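Local coordinates for bifunctional purine biosynthetic protein ADE5,7 (PDB 7LVO) that catalyses two ATP-dependent steps of de novo purine synthesis, this N-terminal half being the GAR synthetase that ligates glycine to phosphoribosylamine, at residues 64-69 / 80-85; 49-54 / 408-413; 92-97 / 122-127; 106-111 / 129-134; 377-382 / 436-441. One frame throughout, in Å; residues are numbered along the deposited sequence.

Contact 1 (64-69 / 80-85); sequences RIVVCP and KVSNLA
I65 and V81 stand side by side and point the same way from two parallel strands, with I65 CB 3.8 Å from V81 CG2. Four backbone hydrogen bonds join the two segments, running alternately from one to the other: I65 N to K80 O, S82 N to I65 O, V67 N to S82 O and L84 N to V67 O. They are not equally straight. The first, at 2.8 Å between I65 N and K80 O, is nearly linear at hydrogen (168°), whereas the bond from S82 N is bent to 139°.

The tight part is apolar and takes in both faces. V67 CG2, set beside its own backbone N, reaches V81 CG1 at 3.8 Å; on the other face V66 CG1 meets L84 CB at 3.7 Å. These beta-branched residues suit an extended backbone and give the sheet a compact apolar surface for the helices. The polar side chains are looser and partly exposed. R64 and K80 lead away, R64 to a salt bridge with E104 and K80 NZ to the carbonyls of V62 and A57. S82 lies beside V66, N83 bonds T74 OG1 through OD1 and N71 O through ND2, and P69, after a cis peptide, is exposed.

Strand 62-67, helix 72-77 and strand 81-83 make a beta-alpha-beta unit in which 81-83 is an edge strand of the parallel sheet. Strand 38-44 flanks 62-67 on its other side; helices 47-56 and 72-77 pack on the I65 and V67 face, and helix 95-104 packs over V66 and L84.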
# COMPACT_ATOMS: atom_id res chain seq x y z
N ARG A 64 -10.90 20.00 7.97
CA ARG A 64 -9.48 20.11 8.26
C ARG A 64 -8.80 18.79 7.92
O ARG A 64 -9.26 17.72 8.35
CB ARG A 64 -9.25 20.46 9.74
CG ARG A 64 -7.80 20.68 10.13
CD ARG A 64 -7.69 20.92 11.63
NE ARG A 64 -6.33 21.25 12.04
CZ ARG A 64 -5.93 21.34 13.31
NH1 ARG A 64 -6.76 21.12 14.31
NH2 ARG A 64 -4.67 21.67 13.57
N ILE A 65 -7.72 18.87 7.15
CA ILE A 65 -6.89 17.72 6.80
C ILE A 65 -5.46 18.04 7.23
O ILE A 65 -4.90 19.07 6.82
CB ILE A 65 -6.94 17.40 5.30
CG1 ILE A 65 -8.30 16.83 4.91
CG2 ILE A 65 -5.83 16.44 4.92
CD1 ILE A 65 -8.48 15.37 5.26
N VAL A 66 -4.88 17.18 8.06
CA VAL A 66 -3.52 17.36 8.56
C VAL A 66 -2.69 16.19 8.06
O VAL A 66 -3.03 15.02 8.29
CB VAL A 66 -3.48 17.45 10.09
CG1 VAL A 66 -2.06 17.55 10.57
CG2 VAL A 66 -4.31 18.62 10.58
N VAL A 67 -1.59 16.50 7.38
CA VAL A 67 -0.69 15.50 6.82
C VAL A 67 0.61 15.58 7.61
O VAL A 67 1.34 16.57 7.51
CB VAL A 67 -0.44 15.71 5.32
CG1 VAL A 67 0.05 14.44 4.69
CG2 VAL A 67 -1.71 16.22 4.64
N CYS A 68 0.89 14.53 8.39
CA CYS A 68 2.07 14.49 9.25
C CYS A 68 3.03 13.42 8.76
O CYS A 68 2.73 12.23 8.90
CB CYS A 68 1.66 14.22 10.70
SG CYS A 68 3.04 14.16 11.85
N PRO A 69 4.20 13.78 8.20
CA PRO A 69 4.68 15.14 7.95
C PRO A 69 4.19 15.74 6.63
O PRO A 69 4.34 16.93 6.41
CB PRO A 69 6.21 14.97 7.94
CG PRO A 69 6.41 13.58 7.40
CD PRO A 69 5.21 12.76 7.84
N LYS A 80 -8.12 23.25 3.14
CA LYS A 80 -8.28 22.41 4.31
C LYS A 80 -7.02 21.63 4.67
O LYS A 80 -6.88 21.21 5.82
CB LYS A 80 -9.42 21.40 4.08
CG LYS A 80 -10.73 22.02 3.62
CD LYS A 80 -11.75 20.95 3.27
CE LYS A 80 -13.07 21.55 2.79
NZ LYS A 80 -14.01 20.51 2.31
N VAL A 81 -6.11 21.44 3.73
CA VAL A 81 -4.94 20.61 3.92
C VAL A 81 -3.79 21.44 4.47
O VAL A 81 -3.55 22.57 4.03
CB VAL A 81 -4.54 19.93 2.60
CG1 VAL A 81 -3.26 19.13 2.78
CG2 VAL A 81 -5.67 19.04 2.09
N SER A 82 -3.06 20.86 5.42
CA SER A 82 -1.87 21.50 5.97
C SER A 82 -0.90 20.41 6.42
O SER A 82 -1.31 19.33 6.83
CB SER A 82 -2.22 22.41 7.15
OG SER A 82 -2.69 21.65 8.25
N ASN A 83 0.39 20.73 6.35
CA ASN A 83 1.43 19.82 6.80
C ASN A 83 1.78 20.09 8.25
O ASN A 83 1.76 21.23 8.72
CB ASN A 83 2.67 19.95 5.92
CG ASN A 83 2.55 19.19 4.61
OD1 ASN A 83 1.48 18.70 4.26
ND2 ASN A 83 3.66 19.08 3.89
N LEU A 84 2.10 19.02 8.98
CA LEU A 84 2.48 19.10 10.39
C LEU A 84 3.87 18.49 10.54
O LEU A 84 4.03 17.27 10.53
CB LEU A 84 1.46 18.37 11.26
CG LEU A 84 1.77 18.30 12.76
CD1 LEU A 84 1.78 19.69 13.37
CD2 LEU A 84 0.75 17.40 13.46
N ALA A 85 4.88 19.35 10.67
CA ALA A 85 6.27 18.91 10.82
C ALA A 85 6.51 18.58 12.29
O ALA A 85 7.07 19.37 13.06
CB ALA A 85 7.24 19.97 10.31

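Contact 2 (49-54 / 408-413); sequences EHALAF and EVFHAG
H50 and F410 meet almost at right angles: the edge of the phenyl ring points at a face of the imidazole, the planes 84° apart and the centroids 5.4 Å apart, a T-shaped pair. CG of H50 lies anti to the backbone N (chi1 -169°), which carries the ring out from the helix to the strand. There its edge does a second job. H50 ND1 accepts the backbone N-H of H411 at 3.0 Å, with the donor close to the imidazole plane and the bond nearly straight at 164°. This bond requires ND1 to carry a lone pair and fixes the rotation of the ring.

F410 in turn lies flat over A51, whose CB sits 3.8 Å from the ring centroid and almost exactly on the normal, a CH-pi contact; a methyl group is small enough to let the strand come this near the helix. The contact thereby joins helix 47-56 of the N domain to strand 407-411, an outermost strand of the antiparallel sheet of the C domain, across 353 intervening residues. H50, F54, F410 and H411 form an aromatic cluster along this seam.

F54 receives an edge of F410 in an offset edge-to-face pair, and F54 CB approaches F410 CE1 to 3.7 Å. Crossing the far part of the F54 ring is the carboxylate of E408, with E408 OE1 3.9 Å from F54 CE1. The H411 ring, oblique to H50, hydrogen-bonds through ND1 to T414.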
# COMPACT_ATOMS: atom_id res chain seq x y z
N GLU A 49 -0.63 9.48 0.50
CA GLU A 49 -1.19 10.51 1.37
C GLU A 49 -1.76 11.66 0.56
O GLU A 49 -2.89 12.11 0.80
CB GLU A 49 -0.12 11.02 2.34
CG GLU A 49 0.11 10.11 3.54
CD GLU A 49 0.62 8.74 3.15
OE1 GLU A 49 1.63 8.65 2.42
OE2 GLU A 49 0.01 7.75 3.56
N HIS A 50 -1.00 12.16 -0.43
CA HIS A 50 -1.51 13.25 -1.25
C HIS A 50 -2.78 12.83 -1.97
O HIS A 50 -3.76 13.59 -2.01
CB HIS A 50 -0.44 13.69 -2.25
CG HIS A 50 -0.77 14.96 -2.97
ND1 HIS A 50 0.03 15.48 -3.96
CD2 HIS A 50 -1.81 15.81 -2.83
CE1 HIS A 50 -0.51 16.60 -4.41
NE2 HIS A 50 -1.63 16.82 -3.74
N ALA A 51 -2.80 11.63 -2.55
CA ALA A 51 -3.99 11.16 -3.23
C ALA A 51 -5.17 11.02 -2.27
O ALA A 51 -6.31 11.35 -2.62
CB ALA A 51 -3.70 9.82 -3.92
N LEU A 52 -4.92 10.52 -1.06
CA LEU A 52 -6.00 10.44 -0.07
C LEU A 52 -6.45 11.82 0.38
O LEU A 52 -7.65 12.11 0.43
CB LEU A 52 -5.55 9.60 1.13
CG LEU A 52 -5.38 8.12 0.88
CD1 LEU A 52 -4.68 7.44 2.06
CD2 LEU A 52 -6.73 7.45 0.62
N ALA A 53 -5.50 12.70 0.70
CA ALA A 53 -5.85 14.08 1.03
C ALA A 53 -6.63 14.72 -0.10
O ALA A 53 -7.55 15.51 0.15
CB ALA A 53 -4.58 14.89 1.34
N PHE A 54 -6.27 14.40 -1.34
CA PHE A 54 -6.97 14.95 -2.49
C PHE A 54 -8.46 14.64 -2.43
O PHE A 54 -9.29 15.53 -2.60
CB PHE A 54 -6.33 14.39 -3.78
CG PHE A 54 -7.13 14.66 -5.02
CD1 PHE A 54 -7.13 15.92 -5.60
CD2 PHE A 54 -7.85 13.64 -5.63
CE1 PHE A 54 -7.86 16.16 -6.76
CE2 PHE A 54 -8.57 13.88 -6.79
CZ PHE A 54 -8.58 15.14 -7.35
N GLU A 408 -3.74 14.48 -12.79
CA GLU A 408 -3.52 14.80 -11.39
C GLU A 408 -2.11 14.36 -11.01
O GLU A 408 -1.72 13.22 -11.27
CB GLU A 408 -4.54 14.11 -10.48
CG GLU A 408 -5.97 14.61 -10.69
CD GLU A 408 -6.13 16.08 -10.34
OE1 GLU A 408 -5.28 16.61 -9.60
OE2 GLU A 408 -7.11 16.70 -10.82
N VAL A 409 -1.35 15.27 -10.40
CA VAL A 409 0.02 15.01 -9.99
C VAL A 409 0.02 14.85 -8.48
O VAL A 409 -0.26 15.81 -7.74
CB VAL A 409 0.97 16.13 -10.43
CG1 VAL A 409 2.40 15.83 -9.98
CG2 VAL A 409 0.89 16.34 -11.93
N PHE A 410 0.36 13.66 -8.01
CA PHE A 410 0.46 13.37 -6.58
C PHE A 410 1.94 13.24 -6.22
O PHE A 410 2.66 12.43 -6.82
CB PHE A 410 -0.30 12.09 -6.22
CG PHE A 410 -1.77 12.16 -6.54
CD1 PHE A 410 -2.57 13.13 -5.97
CD2 PHE A 410 -2.35 11.25 -7.42
CE1 PHE A 410 -3.92 13.20 -6.26
CE2 PHE A 410 -3.70 11.31 -7.71
CZ PHE A 410 -4.49 12.28 -7.13
N HIS A 411 2.38 14.04 -5.25
CA HIS A 411 3.78 14.07 -4.86
C HIS A 411 4.09 12.96 -3.86
O HIS A 411 3.29 12.65 -2.98
CB HIS A 411 4.15 15.42 -4.26
CG HIS A 411 4.00 16.58 -5.19
ND1 HIS A 411 4.78 17.71 -5.10
CD2 HIS A 411 3.16 16.79 -6.24
CE1 HIS A 411 4.43 18.56 -6.04
NE2 HIS A 411 3.46 18.03 -6.75
N ALA A 412 5.27 12.37 -3.99
CA ALA A 412 5.78 11.42 -3.00
C ALA A 412 7.02 12.05 -2.34
O ALA A 412 6.88 12.80 -1.39
CB ALA A 412 6.08 10.07 -3.65
N GLY A 413 8.20 11.80 -2.91
CA GLY A 413 9.41 12.37 -2.34
C GLY A 413 9.71 13.79 -2.81
O GLY A 413 10.61 14.00 -3.62

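Contact 3 (92-97 / 122-127); sequences PAFRSI and EGAFKK
A124 pushes its methyl group against the turn that leads into helix 95-104. From this CB, 3.3 Å away, lies A93 O, and P92 O follows at 3.7 Å, so two carbonyls and a ring meet a side chain that has nothing beyond CB; a small residue suits a place where the backbone comes so close. The ring belongs to F94, the N-cap residue. Along F94, CB lies 4.4 Å from A124 CB, CG stands anti to the carbonyl carbon (chi1 -58°), and CD1 makes the contact with A124 CB, at 3.9 Å and obliquely to the ring. Beyond CD1 the ring leads away from the alanine. An apolar ring suits this buried place beside the helix.

One turn deeper, I97 and F125 cross obliquely. The methyl CG2 of I97 meets the end of the phenyl ring, 4.1 Å from F125 CZ. No hydrogen bond joins the two segments, and their association rests on these apolar contacts.

Helices 95-104 and 121-126 thus pack together within the N domain. V98 lies against both A124 and F125, A101 touches F125, I97 faces L41 and L43 of strand 38-44, and V132 backs F125 from the following loop.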
# COMPACT_ATOMS: atom_id res chain seq x y z
N PRO A 92 5.52 1.96 21.82
CA PRO A 92 4.12 1.82 21.40
C PRO A 92 3.25 3.01 21.80
O PRO A 92 2.04 2.96 21.64
CB PRO A 92 3.65 0.55 22.13
CG PRO A 92 4.87 0.02 22.88
CD PRO A 92 5.80 1.18 23.04
N ALA A 93 3.87 4.07 22.32
CA ALA A 93 3.13 5.20 22.85
C ALA A 93 2.77 6.22 21.78
O ALA A 93 1.62 6.68 21.72
CB ALA A 93 3.94 5.87 23.97
N PHE A 94 3.73 6.59 20.93
CA PHE A 94 3.51 7.64 19.94
C PHE A 94 3.03 8.93 20.62
O PHE A 94 2.17 9.65 20.10
CB PHE A 94 2.51 7.21 18.87
CG PHE A 94 2.91 5.97 18.12
CD1 PHE A 94 2.56 4.71 18.59
CD2 PHE A 94 3.63 6.06 16.94
CE1 PHE A 94 2.93 3.56 17.90
CE2 PHE A 94 4.00 4.92 16.24
CZ PHE A 94 3.65 3.67 16.72
N ARG A 95 3.61 9.23 21.78
CA ARG A 95 3.06 10.30 22.62
C ARG A 95 3.05 11.64 21.88
O ARG A 95 2.12 12.44 22.05
CB ARG A 95 3.87 10.43 23.91
CG ARG A 95 3.08 11.05 25.06
CD ARG A 95 3.86 12.14 25.79
NE ARG A 95 5.14 11.67 26.31
CZ ARG A 95 6.31 11.91 25.75
NH1 ARG A 95 6.42 12.62 24.64
NH2 ARG A 95 7.42 11.43 26.32
N SER A 96 4.06 11.90 21.06
CA SER A 96 4.15 13.18 20.36
C SER A 96 2.89 13.44 19.54
O SER A 96 2.22 14.46 19.72
CB SER A 96 5.39 13.21 19.47
OG SER A 96 5.44 14.41 18.72
N ILE A 97 2.56 12.53 18.62
CA ILE A 97 1.42 12.77 17.74
C ILE A 97 0.09 12.47 18.43
O ILE A 97 -0.93 13.08 18.10
CB ILE A 97 1.58 11.95 16.45
CG1 ILE A 97 0.51 12.33 15.43
CG2 ILE A 97 1.50 10.46 16.75
CD1 ILE A 97 0.55 13.79 15.00
N GLU A 122 -2.66 2.13 16.31
CA GLU A 122 -4.10 2.09 16.55
C GLU A 122 -4.41 2.03 18.05
O GLU A 122 -5.30 2.74 18.53
CB GLU A 122 -4.71 0.89 15.83
CG GLU A 122 -6.24 0.86 15.82
CD GLU A 122 -6.83 0.04 16.95
OE1 GLU A 122 -6.07 -0.52 17.76
OE2 GLU A 122 -8.08 -0.04 17.02
N GLY A 123 -3.68 1.19 18.79
CA GLY A 123 -3.89 1.12 20.22
C GLY A 123 -3.55 2.41 20.93
O GLY A 123 -4.21 2.77 21.92
N ALA A 124 -2.53 3.12 20.45
CA ALA A 124 -2.15 4.39 21.07
C ALA A 124 -3.29 5.40 20.98
O ALA A 124 -3.62 6.07 21.97
CB ALA A 124 -0.89 4.93 20.41
N PHE A 125 -3.89 5.54 19.80
CA PHE A 125 -5.00 6.48 19.65
C PHE A 125 -6.27 5.95 20.32
O PHE A 125 -7.11 6.74 20.76
CB PHE A 125 -5.26 6.77 18.18
CG PHE A 125 -4.27 7.73 17.57
CD1 PHE A 125 -4.39 9.09 17.79
CD2 PHE A 125 -3.23 7.27 16.77
CE1 PHE A 125 -3.49 9.98 17.23
CE2 PHE A 125 -2.33 8.15 16.21
CZ PHE A 125 -2.45 9.50 16.44
N LYS A 126 -6.41 4.62 20.40
CA LYS A 126 -7.58 4.05 21.07
C LYS A 126 -7.63 4.46 22.53
O LYS A 126 -8.71 4.69 23.09
CB LYS A 126 -7.56 2.53 20.95
CG LYS A 126 -8.80 1.84 21.52
CD LYS A 126 -8.74 0.33 21.30
CE LYS A 126 -10.01 -0.35 21.77
NZ LYS A 126 -10.22 -0.21 23.25
N LYS A 127 -6.46 4.58 23.17
CA LYS A 127 -6.40 4.94 24.59
C LYS A 127 -6.85 6.37 24.85
O LYS A 127 -7.09 6.72 26.01
CB LYS A 127 -4.98 4.74 25.12
CG LYS A 127 -4.52 3.30 25.10
CD LYS A 127 -3.04 3.17 25.45
CE LYS A 127 -2.58 1.72 25.41
NZ LYS A 127 -1.13 1.59 25.72

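Contact 4 (106-111 / 129-134); sequences IDLVVP and GIPVFG
With CG2 anti to its backbone N (CG1 at chi1 -63°), I130 directs that methyl group towards V109, whose own CG2 stands anti to the carbonyl carbon; I130 CG2 and V109 CG2 meet at 3.7 Å. F133 CG, anti to the backbone N (chi1 178°), sets the ring beside V110, F133 CD2 meeting V110 CG1 at 4.0 Å.

Between these side chains the backbones are bridged at V109 and V132 by two hydrogen bonds. V109 N gives its proton to P131 O, 3.1 Å away, and F133 N returns one to V109 O at 2.9 Å. Both bonds are somewhat bent at hydrogen, near 150°. Proline suits position 131, whose carbonyl is used here while its nitrogen has no proton to offer; its ring packs closely, P131 CG lying 3.1 Å from D107 O. L108 passes CD1 over the same backbone, towards P131 O and F133 N.

Further along, P111 crosses V132 at about a right angle, P111 CD being 3.7 Å from V132 CG1. One water donates to both P111 O and F133 O, 2.6 Å from the former, and so ties together two carbonyls that could not bond to each other.

Before the bridge, G129 has a positive phi and closes the preceding helix as the C-prime residue of a Schellman motif. The chain then runs beside strand 108-111, an outermost strand of the parallel sheet, extending its edge by a single bridge in the Rossmann-like alpha/beta layering of the GAR synthetase N domain.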
# COMPACT_ATOMS: atom_id res chain seq x y z
N ILE A 106 -8.79 15.83 16.98
CA ILE A 106 -8.81 15.08 15.73
C ILE A 106 -9.91 14.02 15.81
O ILE A 106 -10.02 13.29 16.80
CB ILE A 106 -7.44 14.44 15.46
CG1 ILE A 106 -6.39 15.53 15.24
CG2 ILE A 106 -7.52 13.50 14.26
CD1 ILE A 106 -6.65 16.42 14.05
N ASP A 107 -10.72 13.93 14.75
CA ASP A 107 -11.83 13.00 14.71
C ASP A 107 -11.47 11.67 14.08
O ASP A 107 -12.22 10.70 14.25
CB ASP A 107 -13.00 13.62 13.94
CG ASP A 107 -13.47 14.93 14.55
OD1 ASP A 107 -13.86 14.93 15.74
OD2 ASP A 107 -13.44 15.95 13.83
N LEU A 108 -10.35 11.59 13.36
CA LEU A 108 -9.99 10.36 12.67
C LEU A 108 -8.52 10.42 12.28
O LEU A 108 -8.03 11.47 11.85
CB LEU A 108 -10.85 10.15 11.42
CG LEU A 108 -10.53 8.92 10.57
CD1 LEU A 108 -10.86 7.64 11.32
CD2 LEU A 108 -11.26 8.98 9.24
N VAL A 109 -7.83 9.30 12.42
CA VAL A 109 -6.43 9.15 12.05
C VAL A 109 -6.34 8.05 11.00
O VAL A 109 -6.88 6.95 11.19
CB VAL A 109 -5.54 8.82 13.26
CG1 VAL A 109 -4.10 8.63 12.83
CG2 VAL A 109 -5.65 9.91 14.31
N VAL A 110 -5.67 8.35 9.89
CA VAL A 110 -5.48 7.40 8.80
C VAL A 110 -3.99 7.14 8.62
O VAL A 110 -3.31 7.89 7.90
CB VAL A 110 -6.11 7.91 7.49
CG1 VAL A 110 -5.98 6.87 6.39
CG2 VAL A 110 -7.56 8.30 7.72
N PRO A 111 -3.42 6.12 9.27
CA PRO A 111 -2.01 5.79 9.04
C PRO A 111 -1.81 5.23 7.64
O PRO A 111 -2.55 4.35 7.19
CB PRO A 111 -1.70 4.75 10.12
CG PRO A 111 -2.79 4.91 11.16
CD PRO A 111 -4.01 5.32 10.37
N GLY A 129 -9.42 7.68 22.78
CA GLY A 129 -10.72 7.78 22.15
C GLY A 129 -10.74 8.42 20.79
O GLY A 129 -11.78 8.94 20.38
N ILE A 130 -9.62 8.40 20.07
CA ILE A 130 -9.55 8.91 18.70
C ILE A 130 -9.59 7.71 17.77
O ILE A 130 -8.64 6.89 17.79
CB ILE A 130 -8.29 9.75 18.49
CG1 ILE A 130 -8.30 10.98 19.40
CG2 ILE A 130 -8.16 10.16 17.02
CD1 ILE A 130 -7.02 11.79 19.36
N PRO A 131 -10.62 7.55 16.94
CA PRO A 131 -10.70 6.36 16.09
C PRO A 131 -9.64 6.37 15.00
O PRO A 131 -9.18 7.42 14.55
CB PRO A 131 -12.11 6.44 15.50
CG PRO A 131 -12.45 7.89 15.52
CD PRO A 131 -11.78 8.45 16.75
N VAL A 132 -9.29 5.16 14.55
CA VAL A 132 -8.24 4.96 13.56
C VAL A 132 -8.78 4.10 12.43
O VAL A 132 -9.33 3.02 12.66
CB VAL A 132 -7.00 4.29 14.18
CG1 VAL A 132 -6.02 3.87 13.08
CG2 VAL A 132 -6.33 5.23 15.18
N PHE A 133 -8.63 4.58 11.20
CA PHE A 133 -8.88 3.76 10.01
C PHE A 133 -7.64 2.90 9.79
O PHE A 133 -6.68 3.31 9.14
CB PHE A 133 -9.18 4.61 8.79
CG PHE A 133 -9.39 3.79 7.54
CD1 PHE A 133 -10.61 3.17 7.29
CD2 PHE A 133 -8.37 3.63 6.63
CE1 PHE A 133 -10.80 2.43 6.14
CE2 PHE A 133 -8.55 2.88 5.48
CZ PHE A 133 -9.76 2.28 5.23
N GLY A 134 -7.67 1.70 10.35
CA GLY A 134 -6.56 0.78 10.28
C GLY A 134 -6.70 -0.34 11.28
O GLY A 134 -7.53 -0.29 12.18
O HOH W 1 -4.62 2.75 7.36

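Contact 5 (377-382 / 436-441); sequences YAVSVV and PTLRAA
The ring of Y377 has L438 CB over one face and P436 O at its edge, near the ring plane. L438 CB lies 4.1 Å from the ring centroid and 17° off the normal, a CH-pi contact displaced towards the rim, and the two side chains cross at about a right angle. Y377 CD1 comes to 3.3 Å from L438 N and to 3.7 Å from P436 O, so the ring lies along the start of helix 438-449. An aromatic residue suits this place, broad enough to span the turn from P436 to L438.

Inward from the ring, V379 supplies the next layer. Its CG2, anti to the carbonyl carbon, touches two groups of the helix at once: L438 CD1 at 3.8 Å and A441 CB at the same distance. The short methyl of A441 lets the helix settle close to strand 377-384 in the C domain. L438 CD1 also reaches back to Y377 CB, 3.9 Å away.

T437 caps this helix, its OG1 accepting from A440 N at 3.3 Å. With no hydrogen bond between the two segments, helix and strand are held by hydrocarbon and ring contacts, while one N-H of the helix's first turn is taken up by T437 OG1.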
# COMPACT_ATOMS: atom_id res chain seq x y z
N TYR A 377 -10.82 3.61 -16.95
CA TYR A 377 -9.59 3.12 -16.35
C TYR A 377 -8.82 4.28 -15.74
O TYR A 377 -9.09 5.45 -16.03
CB TYR A 377 -8.70 2.39 -17.38
CG TYR A 377 -9.38 1.21 -18.04
CD1 TYR A 377 -10.29 1.39 -19.07
CD2 TYR A 377 -9.11 -0.09 -17.63
CE1 TYR A 377 -10.91 0.31 -19.68
CE2 TYR A 377 -9.73 -1.17 -18.22
CZ TYR A 377 -10.63 -0.97 -19.24
OH TYR A 377 -11.25 -2.04 -19.84
N ALA A 378 -7.85 3.95 -14.90
CA ALA A 378 -6.98 4.93 -14.26
C ALA A 378 -5.56 4.39 -14.25
O ALA A 378 -5.33 3.18 -14.13
CB ALA A 378 -7.44 5.24 -12.82
N VAL A 379 -4.59 5.31 -14.38
CA VAL A 379 -3.19 4.95 -14.48
C VAL A 379 -2.37 5.93 -13.64
O VAL A 379 -2.70 7.11 -13.54
CB VAL A 379 -2.69 4.96 -15.94
CG1 VAL A 379 -1.22 4.56 -16.00
CG2 VAL A 379 -3.54 4.06 -16.81
N SER A 380 -1.29 5.42 -13.04
CA SER A 380 -0.34 6.23 -12.30
C SER A 380 1.06 5.88 -12.78
O SER A 380 1.41 4.70 -12.83
CB SER A 380 -0.46 6.01 -10.79
OG SER A 380 -0.19 4.67 -10.43
N VAL A 381 1.85 6.90 -13.11
CA VAL A 381 3.21 6.71 -13.62
C VAL A 381 4.16 7.47 -12.72
O VAL A 381 4.03 8.69 -12.55
CB VAL A 381 3.34 7.17 -15.08
CG1 VAL A 381 4.79 7.02 -15.54
CG2 VAL A 381 2.41 6.39 -15.99
N VAL A 382 5.13 6.76 -12.15
CA VAL A 382 6.02 7.31 -11.13
C VAL A 382 7.24 7.92 -11.80
O VAL A 382 7.83 7.35 -12.72
CB VAL A 382 6.43 6.22 -10.12
CG1 VAL A 382 7.52 6.74 -9.19
CG2 VAL A 382 5.22 5.74 -9.32
N PRO A 436 -12.03 6.90 -20.45
CA PRO A 436 -12.91 5.77 -20.77
C PRO A 436 -12.17 4.53 -21.22
O PRO A 436 -12.65 3.41 -20.99
CB PRO A 436 -13.82 6.32 -21.88
CG PRO A 436 -13.72 7.82 -21.77
CD PRO A 436 -12.33 8.09 -21.27
N THR A 437 -11.02 4.68 -21.87
CA THR A 437 -10.22 3.56 -22.34
C THR A 437 -8.86 3.57 -21.66
O THR A 437 -8.36 4.63 -21.25
CB THR A 437 -10.03 3.60 -23.86
OG1 THR A 437 -9.33 4.79 -24.23
CG2 THR A 437 -11.38 3.55 -24.57
N LEU A 438 -8.26 2.39 -21.54
CA LEU A 438 -6.96 2.28 -20.89
C LEU A 438 -5.89 3.04 -21.67
O LEU A 438 -5.04 3.72 -21.07
CB LEU A 438 -6.58 0.82 -20.72
CG LEU A 438 -5.24 0.54 -20.02
CD1 LEU A 438 -5.22 1.19 -18.64
CD2 LEU A 438 -4.99 -0.96 -19.90
N ARG A 439 -5.92 2.94 -23.01
CA ARG A 439 -4.91 3.61 -23.82
C ARG A 439 -5.00 5.13 -23.67
O ARG A 439 -3.97 5.82 -23.60
CB ARG A 439 -5.06 3.20 -25.28
CG ARG A 439 -6.47 3.34 -25.84
CD ARG A 439 -6.54 2.94 -27.31
NE ARG A 439 -5.88 1.66 -27.58
CZ ARG A 439 -6.44 0.47 -27.38
NH1 ARG A 439 -7.66 0.35 -26.88
NH2 ARG A 439 -5.74 -0.62 -27.68
N ALA A 440 -6.22 5.67 -23.63
CA ALA A 440 -6.37 7.10 -23.45
C ALA A 440 -5.86 7.54 -22.08
O ALA A 440 -5.20 8.58 -21.96
CB ALA A 440 -7.84 7.50 -23.62
N ALA A 441 -6.14 6.76 -21.04
CA ALA A 441 -5.61 7.07 -19.72
C ALA A 441 -4.09 7.01 -19.71
O ALA A 441 -3.42 7.89 -19.14
CB ALA A 441 -6.18 6.11 -18.67

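Contacts 1, 3 and 4 all lie within the N domain. L84 and C68 of contact 1 touch I97 of contact 3, and F125 of contact 3 packs on V109 and V132 of contact 4. The centres of contacts 3 and 4 are about 10 Å apart. Contact 2 joins this domain to the C domain: its A53 and E49 lie against I65 and V67, and its strand 407-411 belongs to the same sheet as strand 377-384 of contact 5; the centres of contacts 2 and 5 are about 17 Å apart. Contacts 3 and 5 stand on opposite sides of the chain's centre. The predicted sites are nearby rather than touching: F133 is about 12 Å from the probable magnesium ligand N333, and F94 about 10 Å from L195 of the predicted ATP site, side chain to side chain.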